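Local coordinates for protein bottromycin amidohydrolase (Streptomyces purpureus, PDB 6I5S) that acts as a thiazoline-specific, zinc-containing amidohydrolase and gatekeeper of bottromycin biosynthesis, probably hydrolysing an amide of a thiazoline-bearing intermediate, at residues A195-A200 with I205-H210; T159-M164 with A168-D173; P191-L196 with L221-S226; V91-H96 with F268-L273. All blocks are in the same frame, centred on the assembly; numbering follows the deposited sequence.

Interactions 1 and 3 start from the same helix, 190-203, and share A195 and L196; their centres are about 5 Å apart, and V207 O of interaction 1 lies 2.7 Å from R225 N of interaction 3, a probable hydrogen bond. Interaction 2 sets the start of the preceding helix, 164-177, about 11 Å (centre to centre) from interaction 1, touching helix 190-203 through V161 and V192. Interaction 4 stands about 18 Å from interaction 1 between centres but meets interaction 3 where F268 packs on R225 and S226. Metal chemistry joins interactions 1 and 4: H210 binds one zinc ion, H94 and H96 the other, and the carboxylated lysine Xaa183 belongs to both sites.

Interaction 1 of 4, residues A195-A200 with I205-H210; sequences ALVRDA and IPVVGH. With ZN (zinc ion), chain B.
A200 O accepts a nearly straight hydrogen bond from I205 N, 2.8 Å long with an N-H...O angle of 167°. The bond spans the turn in which the chain leaves helix 190-203. The A200 methyl packs on the returning chain: A200 CB lies 3.3 Å from I205 O and 3.6 Å from V207 CG2. V207 puts CG1 anti to its backbone N (chi1 179°), which leaves CG2 beside that N as the branch that meets the helix; V197 CG1 approaches V207 CG2 more loosely, at 4.2 Å. The path from helix to metal ligand is consistent with the (beta/alpha)8-type barrel of the amidohydrolase family, in which metal ligands sit at the ends of the strands. It ends at H210, whose NE2 binds zinc at 2.2 Å alongside two waters, while H229 and the carboxylated lysine Xaa183 complete the protein ligands. H210 ND1 is hydrogen-bonded to D186 and its ring stacks on Y185, which should limit its rotation. Within the helix, R198, which also touches M164, grips its neighbour D199 side-on, forming a salt bridge with R198 NE 2.9 Å from D199 OD1.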
loop_
_atom_site.group_PDB
_atom_site.type_symbol
_atom_site.label_atom_id
_atom_site.label_comp_id
_atom_site.label_asym_id
_atom_site.label_seq_id
_atom_site.Cartn_x
_atom_site.Cartn_y
_atom_site.Cartn_z
ATOM N N ALA A 195 1.598 -20.634 -19.177
ATOM C CA ALA A 195 2.990 -20.511 -19.594
ATOM C C ALA A 195 3.728 -19.455 -18.775
ATOM O O ALA A 195 4.895 -19.667 -18.413
ATOM C CB ALA A 195 3.075 -20.177 -21.074
ATOM N N LEU A 196 3.063 -18.326 -18.487
ATOM C CA LEU A 196 3.676 -17.231 -17.731
ATOM C C LEU A 196 4.015 -17.670 -16.322
ATOM O O LEU A 196 5.138 -17.457 -15.853
ATOM C CB LEU A 196 2.720 -16.043 -17.680
ATOM C CG LEU A 196 3.084 -14.875 -16.768
ATOM C CD1 LEU A 196 4.353 -14.261 -17.260
ATOM C CD2 LEU A 196 1.974 -13.884 -16.828
ATOM N N VAL A 197 3.073 -18.329 -15.635
ATOM C CA VAL A 197 3.396 -18.718 -14.267
ATOM C C VAL A 197 4.402 -19.844 -14.235
ATOM O O VAL A 197 5.248 -19.878 -13.324
ATOM C CB VAL A 197 2.127 -19.031 -13.427
ATOM C CG1 VAL A 197 1.272 -17.735 -13.289
ATOM C CG2 VAL A 197 1.366 -20.179 -13.993
ATOM N N ARG A 198 4.390 -20.762 -15.237
ATOM C CA ARG A 198 5.411 -21.793 -15.309
ATOM C C ARG A 198 6.791 -21.162 -15.498
ATOM O O ARG A 198 7.756 -21.505 -14.807
ATOM C CB ARG A 198 5.093 -22.743 -16.471
ATOM C CG ARG A 198 6.150 -23.810 -16.746
ATOM C CD ARG A 198 5.902 -24.413 -18.134
ATOM N NE ARG A 198 6.192 -23.380 -19.130
ATOM C CZ ARG A 198 5.673 -23.324 -20.348
ATOM N NH1 ARG A 198 4.819 -24.282 -20.764
ATOM N NH2 ARG A 198 6.012 -22.341 -21.164
ATOM N N ASP A 199 6.894 -20.212 -16.420
ATOM C CA ASP A 199 8.212 -19.653 -16.729
ATOM C C ASP A 199 8.698 -18.647 -15.681
ATOM O O ASP A 199 9.919 -18.548 -15.432
ATOM C CB ASP A 199 8.197 -18.999 -18.111
ATOM C CG ASP A 199 7.939 -20.031 -19.227
ATOM O OD1 ASP A 199 8.101 -21.234 -18.953
ATOM O OD2 ASP A 199 7.527 -19.655 -20.344
ATOM N N ALA A 200 7.785 -17.849 -15.121
ATOM C CA ALA A 200 8.144 -16.978 -13.994
ATOM C C ALA A 200 8.626 -17.808 -12.810
ATOM O O ALA A 200 9.629 -17.473 -12.170
ATOM C CB ALA A 200 6.948 -16.112 -13.584
ATOM N N ILE A 205 10.492 -15.467 -10.374
ATOM C CA ILE A 205 9.777 -14.196 -10.453
ATOM C C ILE A 205 8.359 -14.398 -9.920
ATOM O O ILE A 205 7.593 -15.199 -10.508
ATOM C CB ILE A 205 9.711 -13.691 -11.887
ATOM C CG1 ILE A 205 11.112 -13.479 -12.461
ATOM C CG2 ILE A 205 8.932 -12.380 -11.934
ATOM C CD1 ILE A 205 11.063 -13.382 -13.939
ATOM N N PRO A 206 7.930 -13.634 -8.931
ATOM C CA PRO A 206 6.526 -13.720 -8.477
ATOM C C PRO A 206 5.563 -13.062 -9.430
ATOM O O PRO A 206 5.886 -12.052 -10.062
ATOM C CB PRO A 206 6.533 -12.975 -7.135
ATOM C CG PRO A 206 7.660 -12.109 -7.172
ATOM C CD PRO A 206 8.721 -12.757 -8.062
ATOM N N VAL A 207 4.367 -13.669 -9.527
ATOM C CA VAL A 207 3.270 -13.131 -10.316
ATOM C C VAL A 207 2.145 -12.705 -9.373
ATOM O O VAL A 207 1.675 -13.496 -8.535
ATOM C CB VAL A 207 2.752 -14.161 -11.347
ATOM C CG1 VAL A 207 1.584 -13.566 -12.126
ATOM C CG2 VAL A 207 3.909 -14.620 -12.278
ATOM N N VAL A 208 1.699 -11.457 -9.522
ATOM C CA VAL A 208 0.669 -10.890 -8.682
ATOM C C VAL A 208 -0.411 -10.325 -9.597
ATOM O O VAL A 208 -0.269 -10.300 -10.809
ATOM C CB VAL A 208 1.204 -9.794 -7.731
ATOM C CG1 VAL A 208 2.214 -10.365 -6.783
ATOM C CG2 VAL A 208 1.807 -8.618 -8.512
ATOM N N GLY A 209 -1.493 -9.823 -9.001
ATOM C CA GLY A 209 -2.465 -9.049 -9.743
ATOM C C GLY A 209 -3.872 -9.631 -9.694
ATOM O O GLY A 209 -4.326 -10.149 -8.650
ATOM N N HIS A 210 -4.606 -9.444 -10.783
ATOM C CA HIS A 210 -5.996 -9.839 -10.879
ATOM C C HIS A 210 -6.106 -11.284 -11.304
ATOM O O HIS A 210 -5.478 -11.670 -12.276
ATOM C CB HIS A 210 -6.744 -8.996 -11.920
ATOM C CG HIS A 210 -6.805 -7.528 -11.598
ATOM N ND1 HIS A 210 -7.617 -6.662 -12.303
ATOM C CD2 HIS A 210 -6.163 -6.780 -10.666
ATOM C CE1 HIS A 210 -7.470 -5.435 -11.804
ATOM N NE2 HIS A 210 -6.597 -5.486 -10.817
HETATM ZN ZN ZN B . -6.332 -3.571 -9.868
HETATM O O HOH W 1 -6.734 -2.291 -11.539
HETATM O O HOH W 2 -6.224 -1.445 -9.186
#

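Interaction 2 of 4, residues T159-M164 with A168-D173; sequences TIVSGM and AKVVDD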
loop_
_atom_site.group_PDB
_atom_site.type_symbol
_atom_site.label_atom_id
_atom_site.label_comp_id
_atom_site.label_asym_id
_atom_site.label_seq_id
_atom_site.Cartn_x
_atom_site.Cartn_y
_atom_site.Cartn_z
ATOM N N THR A 159 1.029 -4.129 -21.306
ATOM C CA THR A 159 1.842 -4.918 -22.226
ATOM C C THR A 159 0.981 -6.099 -22.671
ATOM O O THR A 159 0.699 -6.967 -21.851
ATOM C CB THR A 159 3.080 -5.409 -21.513
ATOM O OG1 THR A 159 3.778 -4.293 -21.032
ATOM C CG2 THR A 159 4.029 -6.229 -22.465
ATOM N N ILE A 160 0.586 -6.145 -23.948
ATOM C CA ILE A 160 -0.288 -7.193 -24.442
ATOM C C ILE A 160 0.525 -8.430 -24.770
ATOM O O ILE A 160 1.448 -8.399 -25.606
ATOM C CB ILE A 160 -1.093 -6.727 -25.659
ATOM C CG1 ILE A 160 -1.877 -5.449 -25.346
ATOM C CG2 ILE A 160 -1.999 -7.838 -26.105
ATOM C CD1 ILE A 160 -2.815 -5.564 -24.177
ATOM N N VAL A 161 0.168 -9.531 -24.123
ATOM C CA VAL A 161 0.856 -10.809 -24.276
ATOM C C VAL A 161 -0.153 -11.803 -24.839
ATOM O O VAL A 161 -1.249 -11.971 -24.290
ATOM C CB VAL A 161 1.459 -11.276 -22.940
ATOM C CG1 VAL A 161 2.094 -12.592 -23.034
ATOM C CG2 VAL A 161 2.474 -10.223 -22.425
ATOM N N SER A 162 0.187 -12.424 -25.956
ATOM C CA SER A 162 -0.702 -13.403 -26.563
ATOM C C SER A 162 0.007 -14.699 -26.941
ATOM O O SER A 162 -0.596 -15.550 -27.615
ATOM C CB SER A 162 -1.369 -12.777 -27.775
ATOM O OG SER A 162 -0.419 -12.579 -28.780
ATOM N N GLY A 163 1.248 -14.895 -26.520
ATOM C CA GLY A 163 1.977 -16.113 -26.827
ATOM C C GLY A 163 3.257 -16.164 -26.017
ATOM O O GLY A 163 3.560 -15.260 -25.252
ATOM N N MET A 164 4.037 -17.226 -26.254
ATOM C CA MET A 164 5.223 -17.518 -25.452
ATOM C C MET A 164 6.302 -16.462 -25.663
ATOM O O MET A 164 6.985 -16.046 -24.713
ATOM C CB MET A 164 5.761 -18.909 -25.802
ATOM C CG MET A 164 5.105 -20.065 -25.048
ATOM S SD MET A 164 5.238 -21.675 -25.888
ATOM C CE MET A 164 4.856 -22.804 -24.545
ATOM N N ALA A 168 8.163 -14.256 -22.854
ATOM C CA ALA A 168 9.617 -14.244 -22.675
ATOM C C ALA A 168 10.150 -12.813 -22.596
ATOM O O ALA A 168 11.078 -12.523 -21.820
ATOM C CB ALA A 168 10.252 -15.036 -23.828
ATOM N N LYS A 169 9.623 -11.915 -23.426
ATOM C CA LYS A 169 10.093 -10.536 -23.432
ATOM C C LYS A 169 9.835 -9.840 -22.102
ATOM O O LYS A 169 10.582 -8.939 -21.717
ATOM C CB LYS A 169 9.432 -9.749 -24.572
ATOM C CG LYS A 169 9.869 -10.100 -26.035
ATOM C CD LYS A 169 9.027 -9.173 -26.977
ATOM C CE LYS A 169 9.281 -9.403 -28.417
ATOM N NZ LYS A 169 8.409 -8.516 -29.234
ATOM N N VAL A 170 8.759 -10.203 -21.401
ATOM C CA VAL A 170 8.524 -9.616 -20.105
ATOM C C VAL A 170 9.509 -10.155 -19.081
ATOM O O VAL A 170 10.070 -9.387 -18.291
ATOM C CB VAL A 170 7.068 -9.827 -19.667
ATOM C CG1 VAL A 170 6.827 -9.264 -18.265
ATOM C CG2 VAL A 170 6.155 -9.259 -20.697
ATOM N N VAL A 171 9.723 -11.461 -19.082
ATOM C CA VAL A 171 10.718 -12.062 -18.205
ATOM C C VAL A 171 12.117 -11.437 -18.461
ATOM O O VAL A 171 12.862 -11.153 -17.517
ATOM C CB VAL A 171 10.705 -13.592 -18.397
ATOM C CG1 VAL A 171 11.904 -14.264 -17.751
ATOM C CG2 VAL A 171 9.404 -14.240 -17.784
ATOM N N ASP A 172 12.452 -11.149 -19.718
ATOM C CA ASP A 172 13.735 -10.479 -20.026
ATOM C C ASP A 172 13.858 -9.121 -19.351
ATOM O O ASP A 172 14.946 -8.762 -18.859
ATOM C CB ASP A 172 13.874 -10.285 -21.525
ATOM C CG ASP A 172 14.047 -11.605 -22.296
ATOM O OD1 ASP A 172 14.510 -12.595 -21.676
ATOM O OD2 ASP A 172 13.819 -11.625 -23.540
ATOM N N ASP A 173 12.785 -8.301 -19.435
ATOM C CA ASP A 173 12.751 -7.004 -18.780
ATOM C C ASP A 173 12.896 -7.142 -17.259
ATOM O O ASP A 173 13.631 -6.380 -16.628
ATOM C CB ASP A 173 11.456 -6.272 -19.086
ATOM C CG ASP A 173 11.441 -5.531 -20.418
ATOM O OD1 ASP A 173 12.443 -5.427 -21.113
ATOM O OD2 ASP A 173 10.350 -4.990 -20.772
#
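T159 and V161 turn their side chains to the same methyl of V170, and these touches form the apolar part of the contact. T159 CG2 lies 4.1 Å from V170 CG2, the two side chains running past each other in opposite directions. V161 CG2 comes to 4.2 Å from V170 CG2, crossing it at a slant. V170 holds CG1 anti to its backbone N (chi1 177°), so that CG2, beside the N, becomes the branch offered to both partners. Each distance is loose, and the touch is one of methyl groups rather than of broad surfaces. The buried valines have further company: V147 touches both, V170 also meets I182, and V161 reaches V192 of helix 190-203. The contact thus ties the short strand 159-160, paired in parallel with strand 147-148, to the helix that follows it, 164-177, with the loop between them curling back so that side chains of the strand and of the loop just after it meet the helix. The polar part belongs to the first helical turn, where A168 N donates to M164 O at 2.8 Å with an N-H...O angle of 159°. G163 occupies the N-cap position just before this turn. A168 CB rests 3.5 Å from M164 O, close beside the same carbonyl. Ahead of the cap, S162 N is hydrogen-bonded to D166 OD2, a side chain of the first turn that reaches back to the incoming loop.

Interaction 3 of 4, residues P191-L196 with L221-S226; sequences PVFEAL and LRTMRS
F193 presents the far edge of its ring to T223 and M224, with CZ as the foremost atom. F193 CZ stands 3.5 Å from T223 OG1 and 3.9 Å from M224 CG, both near the ring plane, so neither partner lies over a face here. The sulfur joins from the edge as well: M224 SD is 5.1 Å from the ring centroid and 77° off the ring normal, a Met-aromatic contact with F193 CE1 as its nearest ring atom. The ring bridges helix 190-203 to the end of helix 217-223, where M224 is the first residue to leave helical backbone angles. F193 reaches that far because CG stands anti to its backbone N (chi1 178°), carrying the ring away from its own helix. Replacing the ring with the methyl of an alanine is likely to leave the M224 thioether without its aromatic neighbour and open a gap beside T223. Behind the first shell, the T223 hydroxyl is hydrogen-bonded to V219 O one turn earlier, which probably helps hold the oxygen at the ring edge. The M224 chain bends at its last torsion, and its methyl lies on the backbone of V208: M224 CE is 3.5 Å from V208 C.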
loop_
_atom_site.group_PDB
_atom_site.type_symbol
_atom_site.label_atom_id
_atom_site.label_comp_id
_atom_site.label_asym_id
_atom_site.label_seq_id
_atom_site.Cartn_x
_atom_site.Cartn_y
_atom_site.Cartn_z
ATOM N N PRO A 191 -4.090 -20.262 -21.632
ATOM C CA PRO A 191 -2.799 -20.896 -22.001
ATOM C C PRO A 191 -1.598 -19.971 -21.790
ATOM O O PRO A 191 -0.472 -20.415 -21.473
ATOM C CB PRO A 191 -3.000 -21.245 -23.484
ATOM C CG PRO A 191 -4.336 -20.970 -23.833
ATOM C CD PRO A 191 -5.022 -20.170 -22.777
ATOM N N VAL A 192 -1.806 -18.679 -22.015
ATOM C CA VAL A 192 -0.762 -17.699 -21.792
ATOM C C VAL A 192 -0.457 -17.557 -20.305
ATOM O O VAL A 192 0.720 -17.523 -19.917
ATOM C CB VAL A 192 -1.146 -16.371 -22.464
ATOM C CG1 VAL A 192 -0.087 -15.317 -22.196
ATOM C CG2 VAL A 192 -1.319 -16.553 -23.991
ATOM N N PHE A 193 -1.492 -17.486 -19.452
ATOM C CA PHE A 193 -1.284 -17.467 -18.013
ATOM C C PHE A 193 -0.475 -18.688 -17.568
ATOM O O PHE A 193 0.459 -18.576 -16.763
ATOM C CB PHE A 193 -2.624 -17.383 -17.290
ATOM C CG PHE A 193 -2.506 -17.407 -15.802
ATOM C CD1 PHE A 193 -2.324 -16.232 -15.101
ATOM C CD2 PHE A 193 -2.554 -18.600 -15.126
ATOM C CE1 PHE A 193 -2.242 -16.270 -13.705
ATOM C CE2 PHE A 193 -2.485 -18.655 -13.753
ATOM C CZ PHE A 193 -2.306 -17.506 -13.041
ATOM N N GLU A 194 -0.843 -19.873 -18.056
ATOM C CA GLU A 194 -0.170 -21.089 -17.592
ATOM C C GLU A 194 1.292 -21.069 -17.950
ATOM O O GLU A 194 2.149 -21.488 -17.145
ATOM C CB GLU A 194 -0.824 -22.348 -18.199
ATOM C CG GLU A 194 -2.198 -22.627 -17.665
ATOM C CD GLU A 194 -2.937 -23.763 -18.369
ATOM O OE1 GLU A 194 -2.427 -24.416 -19.322
ATOM O OE2 GLU A 194 -4.093 -24.007 -17.944
ATOM N N ALA A 195 1.598 -20.634 -19.177
ATOM C CA ALA A 195 2.990 -20.511 -19.594
ATOM C C ALA A 195 3.728 -19.455 -18.775
ATOM O O ALA A 195 4.895 -19.667 -18.413
ATOM C CB ALA A 195 3.075 -20.177 -21.074
ATOM N N LEU A 196 3.063 -18.326 -18.487
ATOM C CA LEU A 196 3.676 -17.231 -17.731
ATOM C C LEU A 196 4.015 -17.670 -16.322
ATOM O O LEU A 196 5.138 -17.457 -15.853
ATOM C CB LEU A 196 2.720 -16.043 -17.680
ATOM C CG LEU A 196 3.084 -14.875 -16.768
ATOM C CD1 LEU A 196 4.353 -14.261 -17.260
ATOM C CD2 LEU A 196 1.974 -13.884 -16.828
ATOM N N LEU A 221 -4.868 -19.235 -7.166
ATOM C CA LEU A 221 -4.439 -19.171 -5.776
ATOM C C LEU A 221 -3.161 -19.947 -5.552
ATOM O O LEU A 221 -2.321 -19.539 -4.750
ATOM C CB LEU A 221 -5.517 -19.708 -4.836
ATOM C CG LEU A 221 -6.749 -18.837 -4.738
ATOM C CD1 LEU A 221 -7.851 -19.616 -3.926
ATOM C CD2 LEU A 221 -6.477 -17.486 -4.165
ATOM N N ARG A 222 -2.984 -21.066 -6.230
ATOM C CA ARG A 222 -1.780 -21.837 -5.990
ATOM C C ARG A 222 -0.592 -21.412 -6.844
ATOM O O ARG A 222 0.512 -21.880 -6.581
ATOM C CB ARG A 222 -2.044 -23.350 -6.172
ATOM C CG ARG A 222 -2.463 -23.786 -7.513
ATOM C CD ARG A 222 -2.536 -25.383 -7.547
ATOM N NE ARG A 222 -3.400 -25.904 -8.574
ATOM C CZ ARG A 222 -3.056 -26.087 -9.842
ATOM N NH1 ARG A 222 -1.836 -25.743 -10.256
ATOM N NH2 ARG A 222 -3.941 -26.614 -10.697
ATOM N N THR A 223 -0.773 -20.551 -7.840
ATOM C CA THR A 223 0.338 -20.137 -8.700
ATOM C C THR A 223 0.733 -18.679 -8.513
ATOM O O THR A 223 1.880 -18.325 -8.786
ATOM C CB THR A 223 0.024 -20.361 -10.192
ATOM O OG1 THR A 223 -1.157 -19.645 -10.568
ATOM C CG2 THR A 223 -0.152 -21.832 -10.525
ATOM N N MET A 224 -0.159 -17.826 -8.035
ATOM C CA MET A 224 0.149 -16.410 -7.888
ATOM C C MET A 224 0.651 -16.083 -6.483
ATOM O O MET A 224 0.135 -16.587 -5.482
ATOM C CB MET A 224 -1.091 -15.554 -8.211
ATOM C CG MET A 224 -1.502 -15.683 -9.715
ATOM S SD MET A 224 -3.004 -14.770 -10.138
ATOM C CE MET A 224 -2.555 -13.043 -9.861
ATOM N N ARG A 225 1.653 -15.220 -6.416
ATOM C CA ARG A 225 2.207 -14.851 -5.121
ATOM C C ARG A 225 1.180 -14.086 -4.292
ATOM O O ARG A 225 1.091 -14.282 -3.075
ATOM C CB ARG A 225 3.471 -14.016 -5.300
ATOM C CG ARG A 225 4.008 -13.210 -4.047
ATOM C CD ARG A 225 4.609 -14.132 -3.041
ATOM N NE ARG A 225 5.723 -14.859 -3.602
ATOM C CZ ARG A 225 6.952 -14.415 -3.734
ATOM N NH1 ARG A 225 7.293 -13.179 -3.382
ATOM N NH2 ARG A 225 7.845 -15.238 -4.260
ATOM N N SER A 226 0.379 -13.249 -4.945
ATOM C CA SER A 226 -0.739 -12.611 -4.280
ATOM C C SER A 226 -1.824 -12.334 -5.320
ATOM O O SER A 226 -1.557 -12.236 -6.518
ATOM C CB SER A 226 -0.354 -11.286 -3.584
ATOM O OG SER A 226 -0.092 -10.254 -4.563
#

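Interaction 4 of 4, residues V91-H96 with F268-L273; sequences VDAHAH and FVCPTL
The backbone of 91-96 turns a corner at A93 and H94 and there draws closest to 268-273, the CA atoms of A93 and C270 standing 7.0 Å apart. C270 SG touches both corner residues, 3.9 Å from A93 CB and 4.1 Å from H94 CB. Its sulfur sits anti to the backbone N of C270 (chi1 -176°), which extends it from strand 268-270 toward the bend. Next to it, T272 CG2 lies 3.9 Å from H94 CB and 4.1 Å from H94 CG, meeting the imidazole at a slant. The corner is braced from within by an Asx turn: D92 OD2 accepts from H94 N at 3.0 Å and 166°, and D92 OD1 is hydrogen-bonded to T347. H94 and H96 form the HxH motif that amidohydrolases carry at the end of the first barrel strand. Both bind one zinc ion through NE2, together with D348 and the carboxylated lysine Xaa183, while H94 ND1 is hydrogen-bonded to E228. T272 OG1 pairs with H229 ND1, and H229 is a ligand of the other zinc. Across the contact itself the touch is apolar, leaving the ring nitrogens of H94 to the metal and to E228; the threonine's methyl packs against one zinc ligand and its hydroxyl is hydrogen-bonded to another, and so probably helps to orient it, consistent with a second-shell role for T272 at both metals.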
loop_
_atom_site.group_PDB
_atom_site.type_symbol
_atom_site.label_atom_id
_atom_site.label_comp_id
_atom_site.label_asym_id
_atom_site.label_seq_id
_atom_site.Cartn_x
_atom_site.Cartn_y
_atom_site.Cartn_z
ATOM N N VAL A 91 3.858 -1.199 5.126
ATOM C CA VAL A 91 3.951 -1.441 3.688
ATOM C C VAL A 91 2.574 -1.250 3.088
ATOM O O VAL A 91 1.634 -2.000 3.413
ATOM C CB VAL A 91 4.471 -2.849 3.368
ATOM C CG1 VAL A 91 4.726 -2.937 1.812
ATOM C CG2 VAL A 91 5.755 -3.129 4.176
ATOM N N ASP A 92 2.432 -0.254 2.206
ATOM C CA ASP A 92 1.214 -0.180 1.395
ATOM C C ASP A 92 1.330 -1.217 0.275
ATOM O O ASP A 92 2.111 -1.046 -0.675
ATOM C CB ASP A 92 0.966 1.219 0.839
ATOM C CG ASP A 92 -0.383 1.329 0.130
ATOM O OD1 ASP A 92 -0.902 2.434 0.051
ATOM O OD2 ASP A 92 -0.921 0.297 -0.374
ATOM N N ALA A 93 0.559 -2.276 0.392
ATOM C CA ALA A 93 0.705 -3.424 -0.513
ATOM C C ALA A 93 0.083 -3.224 -1.898
ATOM O O ALA A 93 0.191 -4.123 -2.759
ATOM C CB ALA A 93 0.135 -4.658 0.138
ATOM N N HIS A 94 -0.515 -2.078 -2.169
ATOM C CA HIS A 94 -1.039 -1.817 -3.504
ATOM C C HIS A 94 -1.089 -0.310 -3.706
ATOM O O HIS A 94 -2.149 0.287 -3.542
ATOM C CB HIS A 94 -2.427 -2.407 -3.668
ATOM C CG HIS A 94 -2.918 -2.480 -5.100
ATOM N ND1 HIS A 94 -3.326 -3.658 -5.693
ATOM C CD2 HIS A 94 -3.056 -1.521 -6.052
ATOM C CE1 HIS A 94 -3.666 -3.419 -6.949
ATOM N NE2 HIS A 94 -3.544 -2.131 -7.187
ATOM N N ALA A 95 0.023 0.320 -4.069
ATOM C CA ALA A 95 0.069 1.764 -4.246
ATOM C C ALA A 95 0.358 2.078 -5.709
ATOM O O ALA A 95 0.934 1.261 -6.432
ATOM C CB ALA A 95 1.123 2.417 -3.339
ATOM N N HIS A 96 -0.161 3.214 -6.166
ATOM C CA HIS A 96 0.112 3.749 -7.494
ATOM C C HIS A 96 0.775 5.107 -7.253
ATOM O O HIS A 96 0.137 6.154 -7.313
ATOM C CB HIS A 96 -1.144 3.848 -8.336
ATOM C CG HIS A 96 -1.690 2.504 -8.721
ATOM N ND1 HIS A 96 -1.082 1.691 -9.657
ATOM C CD2 HIS A 96 -2.749 1.805 -8.253
ATOM C CE1 HIS A 96 -1.758 0.563 -9.765
ATOM N NE2 HIS A 96 -2.773 0.609 -8.923
ATOM N N PHE A 268 -1.505 -15.049 -0.067
ATOM C CA PHE A 268 -1.540 -13.629 0.240
ATOM C C PHE A 268 -2.684 -12.994 -0.522
ATOM O O PHE A 268 -2.760 -13.139 -1.743
ATOM C CB PHE A 268 -0.253 -12.945 -0.139
ATOM C CG PHE A 268 0.949 -13.405 0.675
ATOM C CD1 PHE A 268 1.218 -12.846 1.899
ATOM C CD2 PHE A 268 1.750 -14.432 0.226
ATOM C CE1 PHE A 268 2.301 -13.261 2.643
ATOM C CE2 PHE A 268 2.844 -14.836 0.946
ATOM C CZ PHE A 268 3.126 -14.238 2.161
ATOM N N VAL A 269 -3.549 -12.275 0.204
ATOM C CA VAL A 269 -4.748 -11.637 -0.329
ATOM C C VAL A 269 -4.711 -10.159 0.053
ATOM O O VAL A 269 -4.623 -9.847 1.225
ATOM C CB VAL A 269 -6.023 -12.308 0.227
ATOM C CG1 VAL A 269 -7.250 -11.519 -0.170
ATOM C CG2 VAL A 269 -6.093 -13.724 -0.273
ATOM N N CYS A 270 -4.800 -9.267 -0.930
ATOM C CA CYS A 270 -4.772 -7.818 -0.727
ATOM C C CYS A 270 -6.115 -7.264 -1.187
ATOM O O CYS A 270 -6.299 -6.968 -2.365
ATOM C CB CYS A 270 -3.596 -7.189 -1.501
ATOM S SG CYS A 270 -3.463 -5.458 -1.188
ATOM N N PRO A 271 -7.091 -7.097 -0.279
ATOM C CA PRO A 271 -8.471 -6.816 -0.731
ATOM C C PRO A 271 -8.745 -5.377 -1.142
ATOM O O PRO A 271 -9.765 -5.126 -1.799
ATOM C CB PRO A 271 -9.332 -7.221 0.485
ATOM C CG PRO A 271 -8.409 -7.125 1.677
ATOM C CD PRO A 271 -7.012 -7.497 1.139
ATOM N N THR A 272 -7.893 -4.428 -0.756
ATOM C CA THR A 272 -8.066 -3.002 -1.031
ATOM C C THR A 272 -9.498 -2.556 -0.792
ATOM O O THR A 272 -10.149 -1.969 -1.648
ATOM C CB THR A 272 -7.603 -2.597 -2.436
ATOM O OG1 THR A 272 -8.433 -3.167 -3.434
ATOM C CG2 THR A 272 -6.193 -3.054 -2.711
ATOM N N LEU A 273 -9.942 -2.742 0.455
ATOM C CA LEU A 273 -11.336 -2.416 0.780
ATOM C C LEU A 273 -11.581 -0.916 0.662
ATOM O O LEU A 273 -12.671 -0.477 0.233
ATOM C CB LEU A 273 -11.682 -2.902 2.182
ATOM C CG LEU A 273 -11.596 -4.420 2.308
ATOM C CD1 LEU A 273 -11.665 -4.805 3.803
ATOM C CD2 LEU A 273 -12.734 -5.170 1.538
#